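Local coordinates for immunogenic protein MPT63/MPB63 (Mycobacterium tuberculosis, PDB 1LMI) that is of unknown function but is a major secreted, immunogenic beta-sandwich protein of the tubercle bacillus, at residues G20-V28 with R58-F68; L31-P42 with Y106-V117. All blocks are in the same frame, centred on the assembly; numbering follows the deposited sequence.

Interaction 1. Residues G20-V28 with R58-F68; sequences GQVVLGWKV and RGSVTPAVSQF
W26 and F68 meet edge to face in the core of the beta-sandwich. W26 sits on strand 22-33 of the four-stranded antiparallel sheet, and F68 begins strand 68-71 of the other sheet. W26 CB points toward 58-68, and CG, anti to the carbonyl carbon (chi1 -85°), lays the indole across toward P63 and F68. NE1 gives its hydrogen to a water in the ring plane, 2.9 Å away and shared with A64 N. On the NE1 side of the six-membered ring, W26 CZ2 lies 3.4 Å from P63 CB. CE3 and CZ3 receive the edge of F68 over one face, with F68 CZ 3.6 Å from W26 CE3; the ring planes stand at 86°. The tip, W26 CH2, sits between P63 CB (3.6 Å) and F68 CE2 (3.8 Å). V28 CG2 touches F68 CE1, and L24 CD1 packs on V61 CG1. M119 and W129 of the second sheet also touch W26.

V23 and R58 form an antiparallel hydrogen-bonded pair, V23 N to R58 O and R58 N to V23 O, both 3.0 Å. The extended R58 side chain runs alongside Q21. Its NH1 gives a nearly straight bond (176°) to Q21 OE1, in the guanidinium plane but above the amide carbonyl plane.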
loop_
_atom_site.group_PDB
_atom_site.type_symbol
_atom_site.label_atom_id
_atom_site.label_comp_id
_atom_site.label_asym_id
_atom_site.label_seq_id
_atom_site.Cartn_x
_atom_site.Cartn_y
_atom_site.Cartn_z
ATOM N N GLY A 20 5.455 -18.417 4.049
ATOM C CA GLY A 20 4.705 -18.561 2.816
ATOM C C GLY A 20 5.542 -18.958 1.601
ATOM O O GLY A 20 4.963 -19.134 0.537
ATOM N N GLN A 21 6.846 -19.089 1.777
ATOM C CA GLN A 21 7.797 -19.435 0.743
ATOM C C GLN A 21 7.719 -18.436 -0.404
ATOM O O GLN A 21 7.771 -18.793 -1.573
ATOM C CB GLN A 21 7.515 -20.833 0.164
ATOM C CG GLN A 21 8.770 -21.697 0.149
ATOM C CD GLN A 21 9.426 -21.644 1.526
ATOM O OE1 GLN A 21 10.642 -21.549 1.622
ATOM N NE2 GLN A 21 8.585 -21.695 2.550
ATOM N N VAL A 22 7.556 -17.171 -0.019
ATOM C CA VAL A 22 7.499 -16.155 -1.075
ATOM C C VAL A 22 8.501 -15.056 -0.724
ATOM O O VAL A 22 8.872 -14.873 0.435
ATOM C CB VAL A 22 6.136 -15.484 -1.310
ATOM C CG1 VAL A 22 5.160 -16.490 -1.918
ATOM C CG2 VAL A 22 5.521 -14.866 -0.062
ATOM N N VAL A 23 8.916 -14.357 -1.771
ATOM C CA VAL A 23 9.661 -13.114 -1.670
ATOM C C VAL A 23 8.926 -12.105 -2.544
ATOM O O VAL A 23 8.555 -12.406 -3.685
ATOM C CB VAL A 23 11.111 -13.245 -2.152
ATOM C CG1 VAL A 23 11.862 -11.920 -2.054
ATOM C CG2 VAL A 23 11.817 -14.345 -1.364
ATOM N N LEU A 24 8.705 -10.917 -1.992
ATOM C CA LEU A 24 8.021 -9.962 -2.871
ATOM C C LEU A 24 8.676 -8.594 -2.694
ATOM O O LEU A 24 9.372 -8.289 -1.728
ATOM C CB LEU A 24 6.524 -9.985 -2.636
ATOM C CG LEU A 24 5.984 -9.678 -1.252
ATOM C CD1 LEU A 24 4.485 -9.460 -1.327
ATOM C CD2 LEU A 24 6.282 -10.779 -0.238
ATOM N N GLY A 25 8.430 -7.797 -3.742
ATOM C CA GLY A 25 8.908 -6.408 -3.723
ATOM C C GLY A 25 7.695 -5.517 -3.773
ATOM O O GLY A 25 6.794 -5.819 -4.559
ATOM N N TRP A 26 7.626 -4.476 -2.974
ATOM C CA TRP A 26 6.572 -3.502 -3.145
ATOM C C TRP A 26 7.204 -2.104 -3.338
ATOM O O TRP A 26 8.065 -1.714 -2.551
ATOM C CB TRP A 26 5.650 -3.429 -1.939
ATOM C CG TRP A 26 4.500 -4.378 -1.793
ATOM C CD1 TRP A 26 4.455 -5.508 -1.014
ATOM C CD2 TRP A 26 3.233 -4.229 -2.449
ATOM N NE1 TRP A 26 3.178 -6.072 -1.180
ATOM C CE2 TRP A 26 2.439 -5.311 -2.043
ATOM C CE3 TRP A 26 2.711 -3.282 -3.349
ATOM C CZ2 TRP A 26 1.131 -5.490 -2.494
ATOM C CZ3 TRP A 26 1.410 -3.471 -3.793
ATOM C CH2 TRP A 26 0.647 -4.554 -3.369
ATOM N N LYS A 27 6.715 -1.412 -4.361
ATOM C CA LYS A 27 7.047 -0.008 -4.578
ATOM C C LYS A 27 5.802 0.825 -4.239
ATOM O O LYS A 27 4.710 0.470 -4.703
ATOM C CB LYS A 27 7.457 0.289 -6.008
ATOM C CG LYS A 27 7.828 1.761 -6.270
ATOM C CD LYS A 27 8.150 1.964 -7.757
ATOM C CE LYS A 27 8.165 3.439 -8.109
ATOM N NZ LYS A 27 8.739 3.699 -9.461
ATOM N N VAL A 28 6.028 1.893 -3.486
ATOM C CA VAL A 28 4.951 2.876 -3.276
ATOM C C VAL A 28 5.521 4.244 -3.627
ATOM O O VAL A 28 6.661 4.601 -3.251
ATOM C CB VAL A 28 4.384 2.844 -1.850
ATOM C CG1 VAL A 28 3.320 3.918 -1.654
ATOM C CG2 VAL A 28 3.766 1.480 -1.568
ATOM N N ARG A 58 9.802 -14.287 -5.675
ATOM C CA ARG A 58 9.884 -15.732 -5.470
ATOM C C ARG A 58 8.464 -16.225 -5.168
ATOM O O ARG A 58 7.879 -15.681 -4.224
ATOM C CB ARG A 58 10.837 -16.130 -4.346
ATOM C CG ARG A 58 10.868 -17.648 -4.120
ATOM C CD ARG A 58 11.751 -17.998 -2.917
ATOM N NE ARG A 58 11.992 -19.443 -2.824
ATOM C CZ ARG A 58 11.735 -20.213 -1.779
ATOM N NH1 ARG A 58 11.213 -19.678 -0.678
ATOM N NH2 ARG A 58 11.997 -21.526 -1.801
ATOM N N GLY A 59 7.987 -17.187 -5.951
ATOM C CA GLY A 59 6.657 -17.714 -5.811
ATOM C C GLY A 59 5.579 -16.849 -6.440
ATOM O O GLY A 59 5.846 -15.721 -6.873
ATOM N N SER A 60 4.370 -17.403 -6.472
ATOM C CA SER A 60 3.172 -16.698 -6.859
ATOM C C SER A 60 2.729 -15.832 -5.673
ATOM O O SER A 60 2.745 -16.346 -4.564
ATOM C CB SER A 60 2.038 -17.656 -7.235
ATOM O OG SER A 60 1.786 -18.563 -6.170
ATOM N N VAL A 61 2.387 -14.581 -5.940
ATOM C CA VAL A 61 2.008 -13.628 -4.898
ATOM C C VAL A 61 0.610 -13.096 -5.143
ATOM O O VAL A 61 0.259 -12.701 -6.256
ATOM C CB VAL A 61 3.035 -12.471 -4.907
ATOM C CG1 VAL A 61 2.660 -11.373 -3.935
ATOM C CG2 VAL A 61 4.426 -13.041 -4.632
ATOM N N THR A 62 -0.205 -13.074 -4.095
ATOM C CA THR A 62 -1.495 -12.440 -4.039
ATOM C C THR A 62 -1.354 -11.205 -3.160
ATOM O O THR A 62 -1.130 -11.293 -1.948
ATOM C CB THR A 62 -2.575 -13.383 -3.493
ATOM O OG1 THR A 62 -2.506 -14.617 -4.232
ATOM C CG2 THR A 62 -3.964 -12.808 -3.702
ATOM N N PRO A 63 -1.403 -10.004 -3.718
ATOM C CA PRO A 63 -1.003 -8.823 -2.938
ATOM C C PRO A 63 -2.022 -8.535 -1.830
ATOM O O PRO A 63 -3.231 -8.616 -2.040
ATOM C CB PRO A 63 -0.943 -7.712 -3.973
ATOM C CG PRO A 63 -1.818 -8.161 -5.091
ATOM C CD PRO A 63 -1.766 -9.663 -5.111
ATOM N N ALA A 64 -1.487 -8.214 -0.660
ATOM C CA ALA A 64 -2.362 -8.040 0.507
ATOM C C ALA A 64 -2.719 -6.570 0.615
ATOM O O ALA A 64 -2.259 -5.857 1.511
ATOM C CB ALA A 64 -1.620 -8.517 1.736
ATOM N N VAL A 65 -3.513 -6.130 -0.363
ATOM C CA VAL A 65 -3.741 -4.689 -0.503
ATOM C C VAL A 65 -4.415 -4.075 0.702
ATOM O O VAL A 65 -4.168 -2.907 1.025
ATOM C CB VAL A 65 -4.595 -4.429 -1.769
ATOM C CG1 VAL A 65 -4.870 -2.951 -1.959
ATOM C CG2 VAL A 65 -3.928 -5.032 -3.003
ATOM N N SER A 66 -5.260 -4.819 1.426
ATOM C CA SER A 66 -5.906 -4.336 2.618
ATOM C C SER A 66 -4.923 -4.011 3.740
ATOM O O SER A 66 -5.315 -3.370 4.724
ATOM C CB SER A 66 -6.940 -5.348 3.126
ATOM O OG SER A 66 -6.339 -6.616 3.355
ATOM N N GLN A 67 -3.646 -4.368 3.648
ATOM C CA GLN A 67 -2.620 -4.078 4.642
ATOM C C GLN A 67 -2.100 -2.650 4.547
ATOM O O GLN A 67 -1.374 -2.237 5.453
ATOM C CB GLN A 67 -1.427 -5.059 4.527
ATOM C CG GLN A 67 -1.781 -6.501 4.865
ATOM C CD GLN A 67 -0.539 -7.372 4.930
ATOM O OE1 GLN A 67 0.545 -6.973 4.528
ATOM N NE2 GLN A 67 -0.727 -8.574 5.479
ATOM N N PHE A 68 -2.472 -1.912 3.491
ATOM C CA PHE A 68 -1.934 -0.561 3.320
ATOM C C PHE A 68 -2.629 0.479 4.190
ATOM O O PHE A 68 -3.818 0.403 4.577
ATOM C CB PHE A 68 -2.060 -0.087 1.876
ATOM C CG PHE A 68 -0.992 -0.571 0.916
ATOM C CD1 PHE A 68 0.321 -0.231 1.137
ATOM C CD2 PHE A 68 -1.329 -1.319 -0.185
ATOM C CE1 PHE A 68 1.297 -0.662 0.253
ATOM C CE2 PHE A 68 -0.363 -1.760 -1.068
ATOM C CZ PHE A 68 0.952 -1.431 -0.840
HETATM O O HOH W 1 10.678 -17.278 0.817
HETATM O O HOH W 2 1.491 -8.192 -0.068
#

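Interaction 2. Residues L31-P42 with Y106-V117; sequences LKSSTAVIPGYP and YFDVTGPSPTIV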
loop_
_atom_site.group_PDB
_atom_site.type_symbol
_atom_site.label_atom_id
_atom_site.label_comp_id
_atom_site.label_asym_id
_atom_site.label_seq_id
_atom_site.Cartn_x
_atom_site.Cartn_y
_atom_site.Cartn_z
ATOM N N LEU A 31 2.220 9.443 -3.511
ATOM C CA LEU A 31 1.245 9.688 -2.477
ATOM C C LEU A 31 0.808 11.153 -2.493
ATOM O O LEU A 31 1.642 12.054 -2.277
ATOM C CB LEU A 31 1.850 9.344 -1.112
ATOM C CG LEU A 31 1.013 9.746 0.106
ATOM C CD1 LEU A 31 -0.252 8.905 0.239
ATOM C CD2 LEU A 31 1.838 9.643 1.374
ATOM N N LYS A 32 -0.470 11.378 -2.750
ATOM C CA LYS A 32 -0.898 12.770 -2.969
ATOM C C LYS A 32 -2.400 12.946 -2.846
ATOM O O LYS A 32 -3.118 11.943 -2.927
ATOM C CB LYS A 32 -0.446 13.218 -4.364
ATOM C CG LYS A 32 -1.067 12.441 -5.520
ATOM C CD LYS A 32 -0.424 12.893 -6.831
ATOM C CE LYS A 32 -0.817 11.995 -7.982
ATOM N NZ LYS A 32 0.006 12.323 -9.199
ATOM N N SER A 33 -2.824 14.185 -2.625
ATOM C CA SER A 33 -4.273 14.449 -2.664
ATOM C C SER A 33 -4.817 14.026 -4.014
ATOM O O SER A 33 -4.215 14.270 -5.053
ATOM C CB SER A 33 -4.554 15.924 -2.385
ATOM O OG SER A 33 -6.002 16.048 -2.339
ATOM N N SER A 34 -5.987 13.378 -4.013
ATOM C CA SER A 34 -6.550 12.824 -5.224
ATOM C C SER A 34 -7.784 13.643 -5.636
ATOM O O SER A 34 -8.454 14.233 -4.802
ATOM C CB SER A 34 -6.960 11.364 -5.019
ATOM O OG SER A 34 -7.302 10.666 -6.199
ATOM N N THR A 35 -8.030 13.636 -6.919
ATOM C CA THR A 35 -9.278 14.129 -7.482
ATOM C C THR A 35 -10.220 12.950 -7.732
ATOM O O THR A 35 -11.358 13.179 -8.137
ATOM C CB THR A 35 -9.053 14.831 -8.828
ATOM O OG1 THR A 35 -8.532 13.850 -9.744
ATOM C CG2 THR A 35 -8.009 15.934 -8.733
ATOM N N ALA A 36 -9.753 11.717 -7.530
ATOM C CA ALA A 36 -10.634 10.564 -7.691
ATOM C C ALA A 36 -11.901 10.759 -6.852
ATOM O O ALA A 36 -11.866 11.248 -5.735
ATOM C CB ALA A 36 -10.023 9.228 -7.282
ATOM N N VAL A 37 -13.010 10.358 -7.450
ATOM C CA VAL A 37 -14.258 10.186 -6.704
ATOM C C VAL A 37 -14.370 8.667 -6.606
ATOM O O VAL A 37 -14.238 7.978 -7.627
ATOM C CB VAL A 37 -15.420 10.913 -7.375
ATOM C CG1 VAL A 37 -15.289 10.845 -8.895
ATOM C CG2 VAL A 37 -16.771 10.356 -6.963
ATOM N N ILE A 38 -14.516 8.155 -5.399
ATOM C CA ILE A 38 -14.246 6.704 -5.275
ATOM C C ILE A 38 -15.310 5.944 -6.041
ATOM O O ILE A 38 -15.077 5.272 -7.034
ATOM C CB ILE A 38 -14.130 6.344 -3.785
ATOM C CG1 ILE A 38 -12.836 6.880 -3.152
ATOM C CG2 ILE A 38 -14.281 4.857 -3.537
ATOM C CD1 ILE A 38 -11.619 6.023 -3.397
ATOM N N PRO A 39 -16.514 6.183 -5.613
ATOM C CA PRO A 39 -17.299 5.790 -4.475
ATOM C C PRO A 39 -18.576 5.107 -4.941
ATOM O O PRO A 39 -18.526 4.239 -5.803
ATOM C CB PRO A 39 -17.493 7.207 -3.904
ATOM C CG PRO A 39 -18.001 7.903 -5.138
ATOM C CD PRO A 39 -17.396 7.181 -6.325
ATOM N N GLY A 40 -19.665 5.528 -4.375
ATOM C CA GLY A 40 -20.704 4.995 -3.575
ATOM C C GLY A 40 -20.060 4.718 -2.211
ATOM O O GLY A 40 -20.625 3.992 -1.409
ATOM N N TYR A 41 -18.889 5.322 -1.978
ATOM C CA TYR A 41 -18.172 5.196 -0.716
ATOM C C TYR A 41 -18.504 6.408 0.165
ATOM O O TYR A 41 -18.525 7.527 -0.369
ATOM C CB TYR A 41 -16.637 5.079 -0.888
ATOM C CG TYR A 41 -16.000 4.929 0.490
ATOM C CD1 TYR A 41 -15.430 5.970 1.208
ATOM C CD2 TYR A 41 -15.999 3.673 1.074
ATOM C CE1 TYR A 41 -14.865 5.813 2.461
ATOM C CE2 TYR A 41 -15.447 3.478 2.324
ATOM C CZ TYR A 41 -14.885 4.543 3.001
ATOM O OH TYR A 41 -14.346 4.309 4.243
ATOM N N PRO A 42 -18.737 6.236 1.462
ATOM C CA PRO A 42 -19.002 7.396 2.340
ATOM C C PRO A 42 -17.748 8.127 2.806
ATOM O O PRO A 42 -17.317 8.093 3.946
ATOM C CB PRO A 42 -19.724 6.720 3.521
ATOM C CG PRO A 42 -19.063 5.385 3.639
ATOM C CD PRO A 42 -18.822 4.970 2.210
ATOM N N TYR A 106 -6.291 4.010 -2.458
ATOM C CA TYR A 106 -6.886 5.244 -1.955
ATOM C C TYR A 106 -7.039 5.281 -0.442
ATOM O O TYR A 106 -7.067 4.237 0.199
ATOM C CB TYR A 106 -8.263 5.397 -2.626
ATOM C CG TYR A 106 -8.136 5.563 -4.134
ATOM C CD1 TYR A 106 -7.788 6.796 -4.645
ATOM C CD2 TYR A 106 -8.344 4.510 -5.015
ATOM C CE1 TYR A 106 -7.662 6.996 -6.009
ATOM C CE2 TYR A 106 -8.215 4.696 -6.385
ATOM C CZ TYR A 106 -7.875 5.942 -6.867
ATOM O OH TYR A 106 -7.736 6.109 -8.235
ATOM N N PHE A 107 -7.162 6.492 0.106
ATOM C CA PHE A 107 -7.307 6.724 1.546
ATOM C C PHE A 107 -8.322 7.853 1.789
ATOM O O PHE A 107 -8.421 8.753 0.941
ATOM C CB PHE A 107 -5.969 7.105 2.185
ATOM C CG PHE A 107 -4.814 6.189 1.828
ATOM C CD1 PHE A 107 -4.558 5.038 2.537
ATOM C CD2 PHE A 107 -3.996 6.526 0.758
ATOM C CE1 PHE A 107 -3.515 4.227 2.174
ATOM C CE2 PHE A 107 -2.937 5.692 0.387
ATOM C CZ PHE A 107 -2.692 4.535 1.093
ATOM N N ASP A 108 -9.043 7.854 2.891
ATOM C CA ASP A 108 -9.946 8.972 3.211
ATOM C C ASP A 108 -9.293 9.816 4.285
ATOM O O ASP A 108 -9.255 9.455 5.460
ATOM C CB ASP A 108 -11.286 8.404 3.695
ATOM C CG ASP A 108 -12.346 9.450 3.945
ATOM O OD1 ASP A 108 -12.050 10.640 3.678
ATOM O OD2 ASP A 108 -13.450 9.056 4.403
ATOM N N VAL A 109 -8.674 10.951 3.900
ATOM C CA VAL A 109 -7.881 11.705 4.853
ATOM C C VAL A 109 -8.773 12.702 5.594
ATOM O O VAL A 109 -9.274 13.644 4.994
ATOM C CB VAL A 109 -6.712 12.406 4.132
ATOM C CG1 VAL A 109 -5.983 13.376 5.058
ATOM C CG2 VAL A 109 -5.736 11.378 3.548
ATOM N N THR A 110 -8.941 12.425 6.872
ATOM C CA THR A 110 -9.816 13.252 7.687
ATOM C C THR A 110 -9.075 14.141 8.667
ATOM O O THR A 110 -9.692 14.887 9.445
ATOM C CB THR A 110 -10.746 12.326 8.520
ATOM O OG1 THR A 110 -9.903 11.442 9.237
ATOM C CG2 THR A 110 -11.677 11.554 7.609
ATOM N N GLY A 111 -7.766 14.111 8.720
ATOM C CA GLY A 111 -6.971 14.953 9.580
ATOM C C GLY A 111 -5.788 15.546 8.806
ATOM O O GLY A 111 -5.975 15.797 7.607
ATOM N N PRO A 112 -4.681 15.740 9.464
ATOM C CA PRO A 112 -3.481 16.257 8.780
ATOM C C PRO A 112 -3.116 15.368 7.590
ATOM O O PRO A 112 -3.380 14.150 7.564
ATOM C CB PRO A 112 -2.383 16.202 9.834
ATOM C CG PRO A 112 -3.112 16.256 11.144
ATOM C CD PRO A 112 -4.396 15.509 10.901
ATOM N N SER A 113 -2.515 15.995 6.581
ATOM C CA SER A 113 -2.142 15.260 5.389
ATOM C C SER A 113 -1.054 14.212 5.624
ATOM O O SER A 113 -0.056 14.476 6.308
ATOM C CB SER A 113 -1.648 16.237 4.315
ATOM O OG SER A 113 -2.635 17.197 3.960
ATOM N N PRO A 114 -1.162 13.029 5.020
ATOM C CA PRO A 114 -0.115 12.037 5.241
ATOM C C PRO A 114 1.129 12.263 4.392
ATOM O O PRO A 114 1.045 12.872 3.325
ATOM C CB PRO A 114 -0.839 10.753 4.753
ATOM C CG PRO A 114 -1.766 11.206 3.667
ATOM C CD PRO A 114 -2.221 12.588 4.097
ATOM N N THR A 115 2.231 11.680 4.859
ATOM C CA THR A 115 3.497 11.745 4.168
ATOM C C THR A 115 4.196 10.406 4.118
ATOM O O THR A 115 5.339 10.296 3.642
ATOM C CB THR A 115 4.442 12.726 4.896
ATOM O OG1 THR A 115 4.539 12.417 6.294
ATOM C CG2 THR A 115 3.834 14.103 4.749
ATOM N N ILE A 116 3.534 9.378 4.623
ATOM C CA ILE A 116 4.085 8.047 4.813
ATOM C C ILE A 116 3.056 7.019 4.364
ATOM O O ILE A 116 1.848 7.218 4.510
ATOM C CB ILE A 116 4.391 7.845 6.302
ATOM C CG1 ILE A 116 5.526 8.769 6.775
ATOM C CG2 ILE A 116 4.684 6.386 6.664
ATOM C CD1 ILE A 116 5.483 8.939 8.293
ATOM N N VAL A 117 3.529 5.891 3.779
ATOM C CA VAL A 117 2.640 4.756 3.588
ATOM C C VAL A 117 3.222 3.571 4.361
ATOM O O VAL A 117 4.429 3.365 4.399
ATOM C CB VAL A 117 2.443 4.406 2.101
ATOM C CG1 VAL A 117 1.713 3.083 1.902
ATOM C CG2 VAL A 117 1.651 5.515 1.440
#
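I38 CD1 rests on the root of the Y106 side chain, 3.5 Å from Y106 CB and also close to CG. Farther along the same ring, A36 CB comes to 3.5 Å from Y106 CE1. S34 OG lies at the ring edge, in its plane, 3.7 Å from Y106 CE1. A second group gathers round L31. Its CG is anti to the backbone N (chi1 171°), which carries both methyls across to 106-117. L31 CD1 reaches V117 CG2 at 4.1 Å and F107 CE2 at 4.2 Å. L31 CD2 lies against the peptide between T115 and I116, 3.7 Å from I116 N. These two residues form a classic beta bulge.

L31 thus bridges the two sheets of the beta-sandwich: strand 22-33 belongs to one, V117 to the other. The loop after S33 folds over Y106 and D108 of strand 100-109, an outermost strand of its sheet.

Hydrogen bonds position S34, Y106 and D108. S34 OG accepts from A36 N at 3.0 Å, an ST turn, and is also hydrogen-bonded to E49 OE1. Y106 OH donates to the P87 carbonyl. D108 OD2 and OD1 accept from the N-H groups of A44 and G45, while Y41 CE1 lies 4.0 Å from D108 OD2.

Overall arrangement
The centres of interactions 1 and 2 lie about 23 Å apart, on opposite sides of the chain's centre. Strand 22-33 joins them: residues 20-28 serve interaction 1, and 31-42 begins three residues on, at the end of the same strand. Along the chain the segments alternate, 20-28, 31-42, 58-68, then 106-117. The two contacts meet in the sandwich interior, where F68 CD1 is 3.7 Å from V117 CG1 and V28 CG1 is 3.9 Å from V117 CG2. Both reach the five-stranded sheet, one through strand 68-71 and the other through its neighbour 116-120. Interaction 1 and the L31 part of interaction 2 tie the two sheets together; the rest of interaction 2 covers strand 100-109.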